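Local coordinates for putative iron-uptake ABC transport system,periplasmic iron-binding protein (Campylobacter jejuni, PDB 3E13), which binds ferric iron and, judging by its family, probably delivers it in the periplasm to an ABC transporter for iron uptake, at residues F97-R102 / E255-P260; T146-I151 / K161-G166. All blocks are in the same frame, centred on the assembly; numbering follows the deposited sequence.

Both contacts are buried and apolar, and they lie on opposite sides of the chain's centre, about 28 Å apart between centres and about 9 Å at their nearest atoms, without touching. Interaction 1 packs the start of strand 97-109 against the end of helix 247-257; interaction 2, which falls between those two segments in the sequence, pairs helices 142-155 and 157-170. The ferric ion, held by H11, Y12, Y143, Y199 and Y200, relates them: the I99 side chain is about 11 Å from it and the L147 side chain about 13 Å. Strand 97-109 also carries R102, which hydrogen-bonds Y12, and helix 142-155 carries Y143.

Interaction 1: residues F97-R102 / E255-P260; sequences FAITKR and EFMLSP
F256 O takes two bonds from S259 where helix 247-257 ends, and this turn presents M257 and L258 to I99 of the strand. S259 OG donates at 2.7 Å to F256 O, in the carbonyl plane on a lone pair, with a C=O...donor angle of 141°; S259 N adds a backbone bond of 3.0 Å to F256 O. S259 is also the N-cap residue of helix 260-268, so one residue joins two consecutive helices.

Opposite, I99 and T100 both face S236 of strand 233-241 in a classic beta bulge, at the corner where strand 97-109 changes direction. The corner belongs to the antiparallel part of the sheet, consistent with the hinge strands of a periplasmic binding protein.

Across the contact I99 uses both of its branches. Its first torsion (chi1 62°) sets CG1 between the backbone N and the carbonyl carbon, and CD1 at the end of that branch meets M257 CE at 3.7 Å. CG2 lies 3.9 Å from M257 CB and 4.0 Å from L258 CD2, bridging the neighbouring residues. M257 is bent at chi2 (-51°) and chi3, which curls the thioether so that the methyl, rather than the sulfur, makes the nearest approach.

Outside the two segments, Q263 NE2 hydrogen-bonds both I99 O and M257 O, tying together two backbones that share no direct hydrogen bond. Further along the strand, R102 NH2 hydrogen-bonds Y12 OH, an iron ligand, and forms a salt bridge with E272.

A98 O is buried without a polar partner in the model; L258 CD2 abuts it at 3.8 Å.

Interaction 2: residues T146-I151 / K161-G166; sequences TLLASI and KAWAKG
The indole of W163 presents one face to I151, while L147 and L148 approach the same ring system obliquely. I151 CD1 stands 3.6 Å from the centroid of the W163 six-membered ring, only 12° off the ring normal, which is the geometry of a CH-pi contact over the face. The I151 side chain crosses the indole at about a right angle, and its terminal methyl makes the approach: CD1 is 3.6 Å from W163 CD2, one of the two fusion carbons.

L148 behaves differently. Its side chain runs past the indole in the opposite direction, and its CD1 comes to 3.6 Å from W163 CE3. One residue earlier, L147 crosses the indole near a right angle and lays CD2 against W163 CH2 at 4.1 Å, a looser touch at the far end of the six-membered ring.

W163 arrives there because CG is anti to the backbone N (chi1 -177°), sending the indole out toward the other helix. The ring's rotation has a polar restraint as well, since NE1 donates to Y122 O outside the two helices. Y312 of helix 305-315 packs against both L148 and W163, adding a third helix to the cluster.

On the first helix, L147 O accepts from I151 N and also from S150 OG, the latter at 2.7 Å with the donor tilted from the carbonyl plane; the S150 hydroxyl is thereby satisfied within its own helix.

The segment axes approach to 10.4 Å at 141°, an antiparallel though splayed pair. Joined by a short turn, helices 142-155 and 157-170 form a helical hairpin, whose first helix carries the iron ligand Y143 one turn before L147.

Interaction 1: residues F97-R102 / E255-P260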
ATOM      1  N   PHE A  97       1.860 -12.031  -5.736  1.00  7.43           N
ATOM      2  CA  PHE A  97       0.978 -11.582  -6.865  1.00  7.24           C
ATOM      3  C   PHE A  97       0.204 -10.347  -6.412  1.00  8.17           C
ATOM      4  O   PHE A  97      -0.384 -10.339  -5.320  1.00  8.56           O
ATOM      5  CB  PHE A  97      -0.022 -12.660  -7.186  1.00  7.58           C
ATOM      6  CG  PHE A  97       0.617 -13.935  -7.630  1.00  7.48           C
ATOM      7  CD1 PHE A  97       0.980 -14.879  -6.668  1.00  8.03           C
ATOM      8  CD2 PHE A  97       0.837 -14.208  -8.967  1.00  7.72           C
ATOM      9  CE1 PHE A  97       1.643 -16.066  -7.041  1.00 11.87           C
ATOM     10  CE2 PHE A  97       1.434 -15.449  -9.338  1.00  8.81           C
ATOM     11  CZ  PHE A  97       1.862 -16.340  -8.357  1.00 10.29           C
ATOM     12  N   ALA A  98       0.169  -9.289  -7.219  1.00  8.48           N
ATOM     13  CA  ALA A  98      -0.566  -8.090  -6.820  1.00  8.14           C
ATOM     14  C   ALA A  98      -2.067  -8.354  -6.978  1.00  8.65           C
ATOM     15  O   ALA A  98      -2.498  -9.035  -7.966  1.00  9.03           O
ATOM     16  CB  ALA A  98      -0.197  -6.916  -7.685  1.00  8.93           C
ATOM     17  N   ILE A  99      -2.851  -7.802  -6.075  1.00  8.11           N
ATOM     18  CA  ILE A  99      -4.322  -7.788  -6.175  1.00  8.65           C
ATOM     19  C   ILE A  99      -4.863  -6.376  -6.463  1.00  8.85           C
ATOM     20  O   ILE A  99      -5.970  -6.242  -6.990  1.00  8.59           O
ATOM     21  CB  ILE A  99      -5.014  -8.407  -4.959  1.00  9.09           C
ATOM     22  CG1 ILE A  99      -4.725  -7.657  -3.668  1.00  9.06           C
ATOM     23  CG2 ILE A  99      -4.584  -9.827  -4.826  1.00  8.76           C
ATOM     24  CD1 ILE A  99      -5.679  -8.036  -2.535  1.00 12.37           C
ATOM     25  N   THR A 100      -4.124  -5.330  -6.114  1.00  8.15           N
ATOM     26  CA  THR A 100      -4.468  -3.940  -6.427  1.00  8.87           C
ATOM     27  C   THR A 100      -3.213  -3.112  -6.585  1.00  9.28           C
ATOM     28  O   THR A 100      -2.132  -3.502  -6.128  1.00  8.96           O
ATOM     29  CB  THR A 100      -5.291  -3.244  -5.321  1.00  9.60           C
ATOM     30  OG1 THR A 100      -4.481  -3.130  -4.145  1.00  7.98           O
ATOM     31  CG2 THR A 100      -6.500  -3.962  -4.919  1.00 10.42           C
ATOM     32  N   LYS A 101      -3.376  -1.917  -7.163  1.00  8.54           N
ATOM     33  CA  LYS A 101      -2.397  -0.867  -7.120  1.00  8.54           C
ATOM     34  C   LYS A 101      -2.942   0.311  -6.307  1.00  7.58           C
ATOM     35  O   LYS A 101      -4.162   0.529  -6.192  1.00  8.70           O
ATOM     36  CB  LYS A 101      -2.036  -0.337  -8.538  1.00  8.25           C
ATOM     37  CG  LYS A 101      -1.255  -1.327  -9.357  1.00 10.68           C
ATOM     38  CD  LYS A 101      -1.411  -1.059 -10.891  1.00 15.74           C
ATOM     39  CE  LYS A 101      -0.602   0.143 -11.330  1.00 21.21           C
ATOM     40  NZ  LYS A 101      -0.893   0.502 -12.802  1.00 22.77           N
ATOM     41  N   ARG A 102      -2.023   1.065  -5.742  1.00  8.85           N
ATOM     42  CA  ARG A 102      -2.321   2.316  -5.021  1.00  7.57           C
ATOM     43  C   ARG A 102      -1.163   3.295  -5.229  1.00  8.85           C
ATOM     44  O   ARG A 102      -0.076   2.890  -5.502  1.00  9.56           O
ATOM     45  CB  ARG A 102      -2.585   2.029  -3.529  1.00  9.49           C
ATOM     46  CG  ARG A 102      -1.457   1.248  -2.832  1.00  9.43           C
ATOM     47  CD  ARG A 102      -1.705  -0.291  -2.749  1.00  8.96           C
ATOM     48  NE  ARG A 102      -2.897  -0.615  -1.992  1.00  8.22           N
ATOM     49  CZ  ARG A 102      -3.071  -0.513  -0.671  1.00  8.82           C
ATOM     50  NH1 ARG A 102      -2.098  -0.082   0.104  1.00  7.02           N
ATOM     51  NH2 ARG A 102      -4.206  -0.892  -0.114  1.00  9.38           N
ATOM     52  N   GLU A 255      -6.988 -16.838  -6.930  1.00  8.70           N
ATOM     53  CA  GLU A 255      -7.675 -16.609  -8.204  1.00  9.49           C
ATOM     54  C   GLU A 255      -8.942 -15.792  -8.012  1.00  9.33           C
ATOM     55  O   GLU A 255      -9.233 -14.896  -8.822  1.00 10.72           O
ATOM     56  CB  GLU A 255      -7.946 -17.937  -8.918  1.00  9.80           C
ATOM     57  CG  GLU A 255      -6.666 -18.614  -9.377  1.00 10.15           C
ATOM     58  CD  GLU A 255      -6.857 -19.953 -10.039  1.00 13.50           C
ATOM     59  OE1 GLU A 255      -8.027 -20.492 -10.085  1.00 16.62           O
ATOM     60  OE2 GLU A 255      -5.862 -20.464 -10.594  1.00 12.73           O
ATOM     61  N   PHE A 256      -9.675 -16.067  -6.951  1.00  9.96           N
ATOM     62  CA  PHE A 256     -10.900 -15.349  -6.647  1.00  9.86           C
ATOM     63  C   PHE A 256     -10.615 -13.839  -6.467  1.00  9.57           C
ATOM     64  O   PHE A 256     -11.404 -12.987  -6.884  1.00 10.28           O
ATOM     65  CB  PHE A 256     -11.505 -15.967  -5.384  1.00  9.78           C
ATOM     66  CG  PHE A 256     -12.837 -15.405  -4.989  1.00 11.38           C
ATOM     67  CD1 PHE A 256     -13.979 -15.711  -5.720  1.00 14.48           C
ATOM     68  CD2 PHE A 256     -12.960 -14.579  -3.878  1.00 12.45           C
ATOM     69  CE1 PHE A 256     -15.239 -15.224  -5.331  1.00 14.21           C
ATOM     70  CE2 PHE A 256     -14.239 -14.075  -3.505  1.00 13.58           C
ATOM     71  CZ  PHE A 256     -15.348 -14.402  -4.257  1.00 14.58           C
ATOM     72  N   MET A 257      -9.474 -13.495  -5.885  1.00  8.49           N
ATOM     73  CA  MET A 257      -9.123 -12.086  -5.687  1.00  9.76           C
ATOM     74  C   MET A 257      -8.918 -11.345  -7.013  1.00  9.28           C
ATOM     75  O   MET A 257      -9.065 -10.126  -7.040  1.00  9.38           O
ATOM     76  CB  MET A 257      -7.869 -11.944  -4.852  1.00  9.10           C
ATOM     77  CG  MET A 257      -8.012 -12.330  -3.360  1.00 11.24           C
ATOM     78  SD  MET A 257      -9.372 -11.577  -2.531  1.00 11.43           S
ATOM     79  CE  MET A 257      -8.934  -9.889  -2.710  1.00 12.24           C
ATOM     80  N   LEU A 258      -8.629 -12.055  -8.093  1.00  8.85           N
ATOM     81  CA  LEU A 258      -8.488 -11.435  -9.428  1.00  8.84           C
ATOM     82  C   LEU A 258      -9.727 -11.603 -10.275  1.00  9.37           C
ATOM     83  O   LEU A 258      -9.696 -11.280 -11.467  1.00  8.94           O
ATOM     84  CB  LEU A 258      -7.219 -11.955 -10.146  1.00 10.62           C
ATOM     85  CG  LEU A 258      -5.919 -11.194  -9.930  1.00 11.39           C
ATOM     86  CD1 LEU A 258      -5.964  -9.813 -10.550  1.00 13.87           C
ATOM     87  CD2 LEU A 258      -5.577 -11.161  -8.446  1.00 10.73           C
ATOM     88  N   SER A 259     -10.802 -12.140  -9.703  1.00  9.06           N
ATOM     89  CA  SER A 259     -12.052 -12.318 -10.476  1.00  9.24           C
ATOM     90  C   SER A 259     -12.716 -10.972 -10.745  1.00  9.33           C
ATOM     91  O   SER A 259     -12.479 -10.009 -10.059  1.00  9.25           O
ATOM     92  CB  SER A 259     -12.995 -13.253  -9.735  1.00  9.71           C
ATOM     93  OG  SER A 259     -13.489 -12.725  -8.535  1.00  9.87           O
ATOM     94  N   PRO A 260     -13.520 -10.897 -11.807  1.00  9.75           N
ATOM     95  CA  PRO A 260     -14.196  -9.650 -12.162  1.00  9.97           C
ATOM     96  C   PRO A 260     -14.957  -8.982 -11.053  1.00 10.82           C
ATOM     97  O   PRO A 260     -14.767  -7.760 -10.861  1.00 10.92           O
ATOM     98  CB  PRO A 260     -15.113 -10.088 -13.308  1.00 10.15           C
ATOM     99  CG  PRO A 260     -14.382 -11.253 -13.929  1.00  9.31           C
ATOM    100  CD  PRO A 260     -13.747 -11.985 -12.775  1.00 10.55           C
TER

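Interaction 2: residues T146-I151 / K161-G166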
ATOM      1  N   THR A 146       8.595   1.500   2.002  1.00  9.63           N
ATOM      2  CA  THR A 146       8.621   1.255   0.579  1.00  9.75           C
ATOM      3  C   THR A 146       8.785   2.520  -0.233  1.00  8.32           C
ATOM      4  O   THR A 146       9.500   2.514  -1.215  1.00  8.31           O
ATOM      5  CB  THR A 146       7.419   0.430   0.149  1.00  9.98           C
ATOM      6  OG1 THR A 146       7.543  -0.879   0.761  1.00  9.58           O
ATOM      7  CG2 THR A 146       7.387   0.235  -1.377  1.00 10.93           C
ATOM      8  N   LEU A 147       8.208   3.627   0.205  1.00  8.49           N
ATOM      9  CA  LEU A 147       8.471   4.885  -0.446  1.00  8.47           C
ATOM     10  C   LEU A 147       9.962   5.229  -0.408  1.00  8.13           C
ATOM     11  O   LEU A 147      10.544   5.624  -1.404  1.00  8.82           O
ATOM     12  CB  LEU A 147       7.602   6.003   0.126  1.00  8.59           C
ATOM     13  CG  LEU A 147       7.804   7.438  -0.362  1.00  8.93           C
ATOM     14  CD1 LEU A 147       7.503   7.522  -1.879  1.00  9.34           C
ATOM     15  CD2 LEU A 147       6.896   8.378   0.401  1.00 10.61           C
ATOM     16  N   LEU A 148      10.608   5.096   0.768  1.00  8.42           N
ATOM     17  CA  LEU A 148      12.010   5.415   0.861  1.00  8.49           C
ATOM     18  C   LEU A 148      12.854   4.464   0.014  1.00  8.10           C
ATOM     19  O   LEU A 148      13.803   4.875  -0.647  1.00  9.33           O
ATOM     20  CB  LEU A 148      12.483   5.359   2.307  1.00  8.31           C
ATOM     21  CG  LEU A 148      13.953   5.749   2.480  1.00  7.96           C
ATOM     22  CD1 LEU A 148      14.231   7.130   2.026  1.00  9.68           C
ATOM     23  CD2 LEU A 148      14.324   5.620   3.962  1.00 10.73           C
ATOM     24  N   ALA A 149      12.500   3.195   0.018  1.00  9.27           N
ATOM     25  CA  ALA A 149      13.150   2.209  -0.849  1.00  8.51           C
ATOM     26  C   ALA A 149      13.078   2.625  -2.323  1.00  9.63           C
ATOM     27  O   ALA A 149      14.039   2.451  -3.057  1.00  9.59           O
ATOM     28  CB  ALA A 149      12.564   0.848  -0.640  1.00  9.99           C
ATOM     29  N   SER A 150      11.945   3.184  -2.724  1.00  8.76           N
ATOM     30  CA  SER A 150      11.814   3.686  -4.108  1.00  8.41           C
ATOM     31  C   SER A 150      12.728   4.853  -4.408  1.00  8.54           C
ATOM     32  O   SER A 150      13.206   5.008  -5.555  1.00  9.45           O
ATOM     33  CB  SER A 150      10.360   4.054  -4.460  1.00  7.97           C
ATOM     34  OG  SER A 150       9.926   5.284  -3.966  1.00  8.89           O
ATOM     35  N   ILE A 151      12.938   5.719  -3.423  1.00  8.26           N
ATOM     36  CA  ILE A 151      13.876   6.843  -3.570  1.00  8.74           C
ATOM     37  C   ILE A 151      15.328   6.341  -3.681  1.00  8.94           C
ATOM     38  O   ILE A 151      16.134   6.852  -4.474  1.00 10.32           O
ATOM     39  CB  ILE A 151      13.653   7.826  -2.439  1.00 10.07           C
ATOM     40  CG1 ILE A 151      12.269   8.465  -2.589  1.00  9.05           C
ATOM     41  CG2 ILE A 151      14.695   8.908  -2.443  1.00 11.04           C
ATOM     42  CD1 ILE A 151      11.813   9.279  -1.336  1.00 10.45           C
ATOM     43  N   LYS A 161      19.006   9.409   2.211  1.00  9.98           N
ATOM     44  CA  LYS A 161      19.281   9.770   3.597  1.00 10.34           C
ATOM     45  C   LYS A 161      18.979  11.235   3.779  1.00  9.88           C
ATOM     46  O   LYS A 161      18.395  11.625   4.773  1.00 10.69           O
ATOM     47  CB  LYS A 161      20.723   9.472   3.972  1.00 10.10           C
ATOM     48  CG  LYS A 161      21.003   9.721   5.423  1.00 13.11           C
ATOM     49  CD  LYS A 161      22.412   9.298   5.771  1.00 18.97           C
ATOM     50  CE  LYS A 161      22.747   9.740   7.181  1.00 20.74           C
ATOM     51  NZ  LYS A 161      24.165   9.390   7.524  1.00 22.15           N
ATOM     52  N   ALA A 162      19.390  12.078   2.831  1.00 10.29           N
ATOM     53  CA  ALA A 162      19.096  13.495   2.931  1.00 11.57           C
ATOM     54  C   ALA A 162      17.573  13.769   2.965  1.00 11.41           C
ATOM     55  O   ALA A 162      17.107  14.642   3.709  1.00 11.53           O
ATOM     56  CB  ALA A 162      19.743  14.222   1.825  1.00 12.60           C
ATOM     57  N   TRP A 163      16.833  13.020   2.149  1.00 12.46           N
ATOM     58  CA  TRP A 163      15.375  13.110   2.131  1.00 12.25           C
ATOM     59  C   TRP A 163      14.765  12.735   3.461  1.00 12.08           C
ATOM     60  O   TRP A 163      13.960  13.501   3.998  1.00 11.99           O
ATOM     61  CB  TRP A 163      14.807  12.227   1.038  1.00 11.27           C
ATOM     62  CG  TRP A 163      13.330  12.327   0.917  1.00 10.92           C
ATOM     63  CD1 TRP A 163      12.609  13.275   0.220  1.00  9.97           C
ATOM     64  CD2 TRP A 163      12.387  11.429   1.456  1.00 11.40           C
ATOM     65  NE1 TRP A 163      11.268  13.016   0.318  1.00 11.33           N
ATOM     66  CE2 TRP A 163      11.092  11.887   1.080  1.00 12.62           C
ATOM     67  CE3 TRP A 163      12.479  10.289   2.278  1.00 10.32           C
ATOM     68  CZ2 TRP A 163       9.929  11.211   1.458  1.00 11.05           C
ATOM     69  CZ3 TRP A 163      11.322   9.644   2.654  1.00 12.19           C
ATOM     70  CH2 TRP A 163      10.072  10.103   2.258  1.00 13.08           C
ATOM     71  N   ALA A 164      15.188  11.614   4.008  1.00 11.21           N
ATOM     72  CA  ALA A 164      14.661  11.121   5.281  1.00 10.47           C
ATOM     73  C   ALA A 164      14.919  12.132   6.408  1.00 12.11           C
ATOM     74  O   ALA A 164      14.029  12.428   7.190  1.00 11.76           O
ATOM     75  CB  ALA A 164      15.225   9.755   5.604  1.00 11.00           C
ATOM     76  N   LYS A 165      16.133  12.680   6.435  1.00 12.51           N
ATOM     77  CA  LYS A 165      16.517  13.667   7.424  1.00 13.05           C
ATOM     78  C   LYS A 165      15.689  14.935   7.335  1.00 13.62           C
ATOM     79  O   LYS A 165      15.189  15.439   8.368  1.00 13.35           O
ATOM     80  CB  LYS A 165      18.029  13.948   7.318  1.00 14.96           C
ATOM     81  CG  LYS A 165      18.557  15.040   8.252  1.00 17.43           C
ATOM     82  CD  LYS A 165      20.087  15.190   8.135  1.00 24.08           C
ATOM     83  CE  LYS A 165      20.616  16.339   9.039  1.00 25.85           C
ATOM     84  NZ  LYS A 165      21.816  17.011   8.480  1.00 33.42           N
ATOM     85  N   GLY A 166      15.470  15.416   6.108  1.00 12.41           N
ATOM     86  CA  GLY A 166      14.718  16.622   5.904  1.00 12.88           C
ATOM     87  C   GLY A 166      13.245  16.446   6.226  1.00 12.18           C
ATOM     88  O   GLY A 166      12.615  17.305   6.820  1.00 13.35           O
TER